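Thymidylate synthase 1 (Bacillus subtilis, PDB 1BKP) catalyses, as a thermostable homodimer, the reductive methylation of dUMP to dTMP, with methylenetetrahydrofolate as methyl donor and reductant. Local coordinates at residues 54-59 / 264-269; 67-72 / 88-93; 171-176 / 206-211. All blocks are in the same frame, centred on the assembly; numbering follows the deposited sequence.

Contact 1. Residues 54-59 / 264-269; sequences VPILTT and INYKHG
Y266 and I56 reach across from opposite directions, and the phenol passes beyond the isoleucine to end on the backbone of the next residue. With CG trans to its own backbone N (chi1 -174°), the tyrosine carries its ring across to 54-59 and sets OH 2.7 Å from L57 O, in a hydrogen bond that it donates nearly in line with the carbonyl. That oxygen lies at the ring edge, in the plane of the phenol. I56 meets the same ring at its hydroxyl end: CD1 is 3.8 Å from Y266 CZ and makes an off-centre CH-pi contact, while CG1 sits 3.7 Å from Y266 OH. H268 belongs to the same segment as the tyrosine and folds its CD2 back over the centre of one ring face, 4.1 Å above the plane.

Further along, the backbones take over. G269 N donates to T58 O at 2.8 Å, in a bent bond (142° at the hydrogen), and H268 CA adds a CA-H...O contact to the same oxygen, 3.0 Å away. The imidazole is in turn fixed by its own ND1, which donates to G269 O at 2.8 Å with the acceptor close to the ring plane. A side chain at G269 would run into T59 O.

Two loops without regular structure are thus joined by tyrosine and backbone bonds. Y266 OH is also bonded to V62 N, and P242 packs on both Y266 and I56. T58 OG1 is held by D4 of helix 3-17, while F193 of helix 188-206 packs against I56; strand 261-264 leads directly into the second loop.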
loop_
_atom_site.group_PDB
_atom_site.type_symbol
_atom_site.label_atom_id
_atom_site.label_comp_id
_atom_site.label_asym_id
_atom_site.label_seq_id
_atom_site.Cartn_x
_atom_site.Cartn_y
_atom_site.Cartn_z
ATOM N N VAL A 54 23.638 -1.094 -2.463
ATOM C CA VAL A 54 22.792 0.085 -2.638
ATOM C C VAL A 54 21.949 -0.136 -3.904
ATOM O O VAL A 54 22.486 -0.542 -4.890
ATOM C CB VAL A 54 23.709 1.311 -2.824
ATOM C CG1 VAL A 54 22.931 2.488 -3.325
ATOM C CG2 VAL A 54 24.245 1.688 -1.426
ATOM N N PRO A 55 20.600 -0.016 -3.830
ATOM C CA PRO A 55 19.844 -0.223 -5.050
ATOM C C PRO A 55 19.993 1.002 -5.975
ATOM O O PRO A 55 19.367 2.008 -5.745
ATOM C CB PRO A 55 18.374 -0.414 -4.554
ATOM C CG PRO A 55 18.339 0.305 -3.274
ATOM C CD PRO A 55 19.726 0.102 -2.635
ATOM N N ILE A 56 20.861 0.911 -6.983
ATOM C CA ILE A 56 21.037 2.026 -7.887
ATOM C C ILE A 56 21.393 1.452 -9.223
ATOM O O ILE A 56 21.884 0.283 -9.339
ATOM C CB ILE A 56 22.117 3.003 -7.351
ATOM C CG1 ILE A 56 22.097 4.341 -8.114
ATOM C CG2 ILE A 56 23.529 2.378 -7.372
ATOM C CD1 ILE A 56 22.863 5.457 -7.355
ATOM N N LEU A 57 20.832 2.095 -10.255
ATOM C CA LEU A 57 21.110 1.598 -11.605
ATOM C C LEU A 57 22.541 1.894 -12.035
ATOM O O LEU A 57 23.076 2.948 -11.656
ATOM C CB LEU A 57 20.244 2.306 -12.646
ATOM C CG LEU A 57 18.716 2.054 -12.623
ATOM C CD1 LEU A 57 18.146 2.516 -14.009
ATOM C CD2 LEU A 57 18.459 0.514 -12.285
ATOM N N THR A 58 23.139 0.999 -12.838
ATOM C CA THR A 58 24.450 1.332 -13.405
ATOM C C THR A 58 24.352 1.502 -14.955
ATOM O O THR A 58 25.334 1.873 -15.630
ATOM C CB THR A 58 25.479 0.362 -13.065
ATOM O OG1 THR A 58 25.192 -0.910 -13.672
ATOM C CG2 THR A 58 25.668 0.296 -11.486
ATOM N N THR A 59 23.190 1.192 -15.525
ATOM C CA THR A 59 23.041 1.321 -16.967
ATOM C C THR A 59 22.846 2.780 -17.415
ATOM O O THR A 59 22.801 3.066 -18.595
ATOM C CB THR A 59 21.949 0.413 -17.577
ATOM O OG1 THR A 59 20.759 0.765 -16.937
ATOM C CG2 THR A 59 22.267 -1.139 -17.357
ATOM N N ILE A 264 30.558 6.209 -3.588
ATOM C CA ILE A 264 31.918 5.937 -3.930
ATOM C C ILE A 264 32.020 4.877 -4.956
ATOM O O ILE A 264 31.467 3.795 -4.831
ATOM C CB ILE A 264 32.670 5.391 -2.649
ATOM C CG1 ILE A 264 32.685 6.451 -1.547
ATOM C CG2 ILE A 264 34.064 4.888 -2.971
ATOM C CD1 ILE A 264 32.670 5.764 -0.214
ATOM N N ASN A 265 32.835 5.169 -5.947
ATOM C CA ASN A 265 33.099 4.238 -7.045
ATOM C C ASN A 265 31.818 4.007 -7.888
ATOM O O ASN A 265 31.578 2.906 -8.397
ATOM C CB ASN A 265 33.610 2.917 -6.477
ATOM C CG ASN A 265 34.037 1.956 -7.546
ATOM O OD1 ASN A 265 34.819 2.292 -8.438
ATOM N ND2 ASN A 265 33.479 0.753 -7.499
ATOM N N TYR A 266 31.093 5.084 -8.145
ATOM C CA TYR A 266 29.869 4.896 -8.963
ATOM C C TYR A 266 30.160 4.870 -10.467
ATOM O O TYR A 266 30.339 5.914 -11.036
ATOM C CB TYR A 266 28.892 6.006 -8.645
ATOM C CG TYR A 266 27.525 5.868 -9.302
ATOM C CD1 TYR A 266 27.050 4.637 -9.826
ATOM C CD2 TYR A 266 26.690 6.994 -9.404
ATOM C CE1 TYR A 266 25.770 4.510 -10.432
ATOM C CE2 TYR A 266 25.409 6.901 -10.012
ATOM C CZ TYR A 266 24.976 5.626 -10.533
ATOM O OH TYR A 266 23.762 5.550 -11.172
ATOM N N LYS A 267 30.270 3.694 -11.093
ATOM C CA LYS A 267 30.495 3.618 -12.542
ATOM C C LYS A 267 29.108 3.384 -13.176
ATOM O O LYS A 267 28.304 2.630 -12.610
ATOM C CB LYS A 267 31.364 2.414 -12.914
ATOM C CG LYS A 267 32.786 2.491 -12.511
ATOM C CD LYS A 267 33.444 1.177 -12.945
ATOM C CE LYS A 267 34.937 1.186 -12.670
ATOM N NZ LYS A 267 35.625 -0.033 -13.219
ATOM N N HIS A 268 28.837 3.976 -14.324
ATOM C CA HIS A 268 27.510 3.809 -14.953
ATOM C C HIS A 268 27.646 4.080 -16.464
ATOM O O HIS A 268 28.703 4.588 -16.873
ATOM C CB HIS A 268 26.603 4.847 -14.361
ATOM C CG HIS A 268 27.183 6.226 -14.444
ATOM N ND1 HIS A 268 27.115 6.991 -15.604
ATOM C CD2 HIS A 268 27.829 6.988 -13.534
ATOM C CE1 HIS A 268 27.698 8.154 -15.406
ATOM N NE2 HIS A 268 28.149 8.178 -14.164
ATOM N N GLY A 269 26.635 3.698 -17.259
ATOM C CA GLY A 269 26.691 3.933 -18.723
ATOM C C GLY A 269 26.433 5.412 -19.059
ATOM O O GLY A 269 26.215 6.289 -18.189
#

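Contact 2. Residues 67-72 / 88-93; sequences AIKELL and MGVHIW
The Schellman motif that closes helix 82-86, with G89 at its positive-phi C' position, turns the chain so that M88 and V90 both face helix 64-75 at K69. The side chains of K69 and M88 run alongside each other, head to tail. The lysine chain runs out extended, and its NZ donates to M88 O at 3.0 Å, nearly in line with the carbonyl, so the cation meets a backbone oxygen at the end of the short helix. The methionine, bent at its last torsion (chi3 69°), lays its methyl alongside the root of the lysine: M88 CE is 3.5 Å from K69 CG, tighter than usual for two carbons. V90 adds one branch, CG2, 3.8 Å from K69 CD.

One residue on, E70 reaches W93 with its carboxylate, at the end of an extended chain. W93 NE1 donates to E70 OE1 at 2.8 Å, the N-H...O angle being 148°. The oxygen lies close to the indole plane, at the ring edge, but the N-H comes to it from above the carboxylate plane; the two flat groups stand almost perpendicular, 89° apart. I92 CD1 packs 3.4 Å from the same oxygen, setting a methyl beside the bonded carboxylate.

W93 is wedged among aromatic neighbours, with W73 and Y107 in edge-to-face contact, and its side chain is about 8 Å from that of the catalytic C160. The E70 side chain lies about 5 Å from that of N191, a predicted dUMP-binding residue. Helix 188-206 packs on helix 64-75, F190 against A67 and E70, Q194 against L71 and M201 against L72, whereas L85 of helix 82-86 touches both V90 and W93.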
loop_
_atom_site.group_PDB
_atom_site.type_symbol
_atom_site.label_atom_id
_atom_site.label_comp_id
_atom_site.label_asym_id
_atom_site.label_seq_id
_atom_site.Cartn_x
_atom_site.Cartn_y
_atom_site.Cartn_z
ATOM N N ALA A 67 18.223 13.463 -5.489
ATOM C CA ALA A 67 17.279 12.568 -4.764
ATOM C C ALA A 67 17.379 12.753 -3.266
ATOM O O ALA A 67 16.320 12.777 -2.576
ATOM C CB ALA A 67 17.570 11.107 -5.144
ATOM N N ILE A 68 18.632 12.819 -2.735
ATOM C CA ILE A 68 18.816 13.073 -1.314
ATOM C C ILE A 68 18.356 14.455 -0.912
ATOM O O ILE A 68 17.740 14.619 0.150
ATOM C CB ILE A 68 20.230 12.785 -0.866
ATOM C CG1 ILE A 68 20.478 11.324 -1.170
ATOM C CG2 ILE A 68 20.454 13.126 0.604
ATOM C CD1 ILE A 68 21.956 10.878 -0.893
ATOM N N LYS A 69 18.595 15.459 -1.760
ATOM C CA LYS A 69 18.072 16.804 -1.413
ATOM C C LYS A 69 16.559 16.861 -1.252
ATOM O O LYS A 69 16.068 17.502 -0.264
ATOM C CB LYS A 69 18.580 17.906 -2.372
ATOM C CG LYS A 69 20.065 18.216 -2.210
ATOM C CD LYS A 69 20.513 19.048 -3.403
ATOM C CE LYS A 69 21.949 19.493 -3.240
ATOM N NZ LYS A 69 22.412 20.185 -4.473
ATOM N N GLU A 70 15.828 16.269 -2.230
ATOM C CA GLU A 70 14.355 16.242 -2.196
ATOM C C GLU A 70 13.930 15.417 -1.001
ATOM O O GLU A 70 13.022 15.811 -0.294
ATOM C CB GLU A 70 13.810 15.609 -3.460
ATOM C CG GLU A 70 12.336 15.592 -3.538
ATOM C CD GLU A 70 11.924 14.770 -4.731
ATOM O OE1 GLU A 70 12.043 15.299 -5.851
ATOM O OE2 GLU A 70 11.715 13.564 -4.569
ATOM N N LEU A 71 14.611 14.305 -0.735
ATOM C CA LEU A 71 14.261 13.523 0.498
ATOM C C LEU A 71 14.349 14.386 1.761
ATOM O O LEU A 71 13.440 14.399 2.576
ATOM C CB LEU A 71 15.189 12.315 0.613
ATOM C CG LEU A 71 14.821 11.382 1.790
ATOM C CD1 LEU A 71 13.569 10.553 1.425
ATOM C CD2 LEU A 71 16.017 10.511 2.109
ATOM N N LEU A 72 15.430 15.174 1.928
ATOM C CA LEU A 72 15.578 16.003 3.148
ATOM C C LEU A 72 14.523 17.107 3.260
ATOM O O LEU A 72 14.007 17.379 4.332
ATOM C CB LEU A 72 16.982 16.633 3.209
ATOM C CG LEU A 72 18.131 15.593 3.254
ATOM C CD1 LEU A 72 19.555 16.320 3.033
ATOM C CD2 LEU A 72 18.076 14.923 4.653
ATOM N N MET A 88 18.706 24.802 -2.116
ATOM C CA MET A 88 19.602 23.674 -2.141
ATOM C C MET A 88 19.961 23.450 -3.549
ATOM O O MET A 88 20.520 22.377 -3.899
ATOM C CB MET A 88 18.916 22.446 -1.594
ATOM C CG MET A 88 18.313 22.617 -0.218
ATOM S SD MET A 88 17.306 21.159 0.233
ATOM C CE MET A 88 18.619 20.040 0.398
ATOM N N GLY A 89 19.621 24.450 -4.375
ATOM C CA GLY A 89 19.867 24.450 -5.786
ATOM C C GLY A 89 19.009 23.497 -6.618
ATOM O O GLY A 89 19.457 23.011 -7.641
ATOM N N VAL A 90 17.779 23.202 -6.219
ATOM C CA VAL A 90 16.950 22.237 -6.986
ATOM C C VAL A 90 15.735 22.973 -7.531
ATOM O O VAL A 90 15.049 23.659 -6.789
ATOM C CB VAL A 90 16.505 21.024 -6.096
ATOM C CG1 VAL A 90 15.457 20.172 -6.759
ATOM C CG2 VAL A 90 17.679 20.215 -5.724
ATOM N N HIS A 91 15.473 22.765 -8.829
ATOM C CA HIS A 91 14.429 23.397 -9.537
ATOM C C HIS A 91 13.434 22.478 -10.175
ATOM O O HIS A 91 12.493 22.982 -10.775
ATOM C CB HIS A 91 15.016 24.277 -10.607
ATOM C CG HIS A 91 15.699 25.459 -10.056
ATOM N ND1 HIS A 91 15.009 26.586 -9.654
ATOM C CD2 HIS A 91 16.998 25.652 -9.709
ATOM C CE1 HIS A 91 15.849 27.410 -9.048
ATOM N NE2 HIS A 91 17.065 26.867 -9.074
ATOM N N ILE A 92 13.555 21.156 -9.960
ATOM C CA ILE A 92 12.609 20.234 -10.591
ATOM C C ILE A 92 11.195 20.363 -10.113
ATOM O O ILE A 92 10.337 19.678 -10.667
ATOM C CB ILE A 92 13.004 18.732 -10.433
ATOM C CG1 ILE A 92 12.943 18.344 -8.943
ATOM C CG2 ILE A 92 14.413 18.516 -10.924
ATOM C CD1 ILE A 92 13.237 16.880 -8.671
ATOM N N TRP A 93 10.940 21.089 -9.014
ATOM C CA TRP A 93 9.541 21.235 -8.584
ATOM C C TRP A 93 8.932 22.596 -8.943
ATOM O O TRP A 93 7.800 22.884 -8.532
ATOM C CB TRP A 93 9.426 21.069 -7.080
ATOM C CG TRP A 93 9.687 19.678 -6.656
ATOM C CD1 TRP A 93 10.900 19.006 -6.670
ATOM C CD2 TRP A 93 8.748 18.797 -6.028
ATOM N NE1 TRP A 93 10.763 17.781 -6.036
ATOM C CE2 TRP A 93 9.458 17.631 -5.632
ATOM C CE3 TRP A 93 7.389 18.875 -5.759
ATOM C CZ2 TRP A 93 8.843 16.564 -4.967
ATOM C CZ3 TRP A 93 6.770 17.804 -5.106
ATOM C CH2 TRP A 93 7.508 16.658 -4.714
#

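Contact 3. Residues 171-176 / 206-211; sequences GKLHLE and TGYELG
Over one face of the H174 imidazole lies G211 CA, 3.7 Å above the ring plane, displaced toward the rim and nearest to ND1. It is a CH-pi contact, with CA 3.9 Å from the H174 ring centroid. The glycine is what allows so close an approach, since a CB there would clash with H174 ND1. An alanine in place of H174 would remove the imidazole, and G211 CA would probably be left without its aromatic cover where the strands meet. The Y208 ring is flanked differently: T206 O, from its own segment, lies above one face toward the rim, and G171 O is at the edge near the ring plane. Y208 CB carries much of the meeting, 3.9 Å from L173 CB, while the far hydroxyl is bonded to L133 O.

The contact joins the starts of the two strands of a right-handed beta-alpha-beta crossover, strand 172-183, helix 188-206, strand 209-223, whose two strands run side by side in parallel within the mixed sheet. E209 N donates to G171 O, L173 N to E209 O at 2.9 Å and G211 N to L173 O at 2.8 Å. The last is different in kind: its donor stands 57° above the carbonyl plane. L173 O is also bonded by Q199 of the crossover helix.

On the sheet face of K172 and E209, the lysine leans past the glutamate; K172 NZ and E209 OE1, of opposite charge, are 5.1 Å apart, too far to touch. L173, whose first torsion (chi1 -171°) swings CG to the side opposite its own N, goes to the other face, where CD2 lies 4.1 Å from T206 OG1, a hydroxyl that is hydrogen-bonded to I202 O, and the I202 side chain packs on L173. On the side of the second subunit, H174 packs on I43 of that subunit, and E176 OE1 forms a salt bridge with its R178.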
loop_
_atom_site.group_PDB
_atom_site.type_symbol
_atom_site.label_atom_id
_atom_site.label_comp_id
_atom_site.label_asym_id
_atom_site.label_seq_id
_atom_site.Cartn_x
_atom_site.Cartn_y
_atom_site.Cartn_z
ATOM N N GLY A 171 16.382 -7.237 15.682
ATOM C CA GLY A 171 17.355 -6.180 15.595
ATOM C C GLY A 171 17.498 -5.573 14.228
ATOM O O GLY A 171 18.355 -4.732 14.050
ATOM N N LYS A 172 16.664 -5.989 13.277
ATOM C CA LYS A 172 16.751 -5.363 11.959
ATOM C C LYS A 172 15.464 -4.528 11.603
ATOM O O LYS A 172 14.307 -4.922 11.931
ATOM C CB LYS A 172 16.968 -6.432 10.907
ATOM C CG LYS A 172 18.286 -7.186 11.104
ATOM C CD LYS A 172 18.332 -8.364 10.161
ATOM C CE LYS A 172 19.549 -9.183 10.356
ATOM N NZ LYS A 172 19.344 -10.542 9.693
ATOM N N LEU A 173 15.711 -3.400 10.930
ATOM C CA LEU A 173 14.687 -2.486 10.470
ATOM C C LEU A 173 14.383 -2.690 8.955
ATOM O O LEU A 173 15.238 -2.405 8.095
ATOM C CB LEU A 173 15.181 -1.060 10.679
ATOM C CG LEU A 173 14.158 0.069 10.441
ATOM C CD1 LEU A 173 12.888 -0.087 11.295
ATOM C CD2 LEU A 173 14.809 1.488 10.789
ATOM N N HIS A 174 13.209 -3.253 8.646
ATOM C CA HIS A 174 12.757 -3.503 7.255
ATOM C C HIS A 174 11.865 -2.324 6.855
ATOM O O HIS A 174 11.108 -1.774 7.715
ATOM C CB HIS A 174 11.968 -4.828 7.218
ATOM C CG HIS A 174 12.705 -5.977 7.825
ATOM N ND1 HIS A 174 13.319 -6.987 7.085
ATOM C CD2 HIS A 174 12.858 -6.334 9.140
ATOM C CE1 HIS A 174 13.816 -7.901 7.915
ATOM N NE2 HIS A 174 13.551 -7.539 9.161
ATOM N N LEU A 175 11.893 -1.967 5.542
ATOM C CA LEU A 175 11.128 -0.828 5.087
ATOM C C LEU A 175 10.341 -1.295 3.885
ATOM O O LEU A 175 10.915 -1.949 2.993
ATOM C CB LEU A 175 12.042 0.360 4.624
ATOM C CG LEU A 175 11.344 1.475 3.798
ATOM C CD1 LEU A 175 10.200 2.078 4.684
ATOM C CD2 LEU A 175 12.348 2.577 3.408
ATOM N N GLU A 176 9.029 -0.987 3.869
ATOM C CA GLU A 176 8.216 -1.313 2.692
ATOM C C GLU A 176 7.609 0.022 2.225
ATOM O O GLU A 176 6.977 0.730 2.996
ATOM C CB GLU A 176 7.106 -2.327 3.058
ATOM C CG GLU A 176 6.301 -2.723 1.851
ATOM C CD GLU A 176 5.533 -4.038 1.990
ATOM O OE1 GLU A 176 5.270 -4.452 3.132
ATOM O OE2 GLU A 176 5.190 -4.636 0.956
ATOM N N THR A 206 18.181 5.086 15.123
ATOM C CA THR A 206 17.336 4.355 16.025
ATOM C C THR A 206 18.110 3.137 16.532
ATOM O O THR A 206 17.614 2.360 17.340
ATOM C CB THR A 206 16.056 3.945 15.383
ATOM O OG1 THR A 206 16.309 3.155 14.186
ATOM C CG2 THR A 206 15.214 5.184 15.100
ATOM N N GLY A 207 19.279 2.937 15.993
ATOM C CA GLY A 207 20.117 1.853 16.423
ATOM C C GLY A 207 19.847 0.471 15.905
ATOM O O GLY A 207 20.084 -0.521 16.641
ATOM N N TYR A 208 19.283 0.336 14.709
ATOM C CA TYR A 208 19.052 -1.011 14.208
ATOM C C TYR A 208 19.905 -1.268 13.044
ATOM O O TYR A 208 20.531 -0.345 12.487
ATOM C CB TYR A 208 17.569 -1.191 13.738
ATOM C CG TYR A 208 16.577 -1.079 14.835
ATOM C CD1 TYR A 208 16.517 -2.072 15.842
ATOM C CD2 TYR A 208 15.706 0.032 14.923
ATOM C CE1 TYR A 208 15.607 -1.964 16.913
ATOM C CE2 TYR A 208 14.827 0.166 15.964
ATOM C CZ TYR A 208 14.773 -0.844 16.961
ATOM O OH TYR A 208 13.861 -0.762 18.005
ATOM N N GLU A 209 20.064 -2.530 12.748
ATOM C CA GLU A 209 20.784 -2.978 11.569
ATOM C C GLU A 209 19.757 -2.862 10.398
ATOM O O GLU A 209 18.566 -2.818 10.656
ATOM C CB GLU A 209 21.127 -4.460 11.708
ATOM C CG GLU A 209 22.409 -4.694 12.519
ATOM C CD GLU A 209 23.120 -5.983 12.085
ATOM O OE1 GLU A 209 22.440 -6.974 11.693
ATOM O OE2 GLU A 209 24.372 -5.989 12.121
ATOM N N LEU A 210 20.221 -3.103 9.160
ATOM C CA LEU A 210 19.370 -2.970 8.001
ATOM C C LEU A 210 18.705 -4.260 7.629
ATOM O O LEU A 210 19.375 -5.316 7.475
ATOM C CB LEU A 210 20.169 -2.513 6.746
ATOM C CG LEU A 210 20.651 -1.091 6.711
ATOM C CD1 LEU A 210 21.533 -0.999 5.454
ATOM C CD2 LEU A 210 19.496 -0.016 6.743
ATOM N N GLY A 211 17.377 -4.185 7.482
ATOM C CA GLY A 211 16.658 -5.354 7.067
ATOM C C GLY A 211 16.409 -5.240 5.584
ATOM O O GLY A 211 17.196 -4.653 4.816
#

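Overall arrangement
From the N terminus, the chain leaves strand 39-49 and enters 54-59, the first half of contact 1, whose partner 264-269 arrives only after a further 204 residues. Inside that long loop the other two contacts lie in series and do not cross. Contact 2 closes a short excursion, bringing the turn after helix 82-86 back to helix 64-75; contact 3 later joins the strands that precede and follow helix 188-206 in the chain. That helix borders all three: residues of it pack on 54-57, on 67-72 and on 171-176. The contacts themselves do not touch, their nearest atoms being about 8 Å apart, with centres 20 to 25 Å apart.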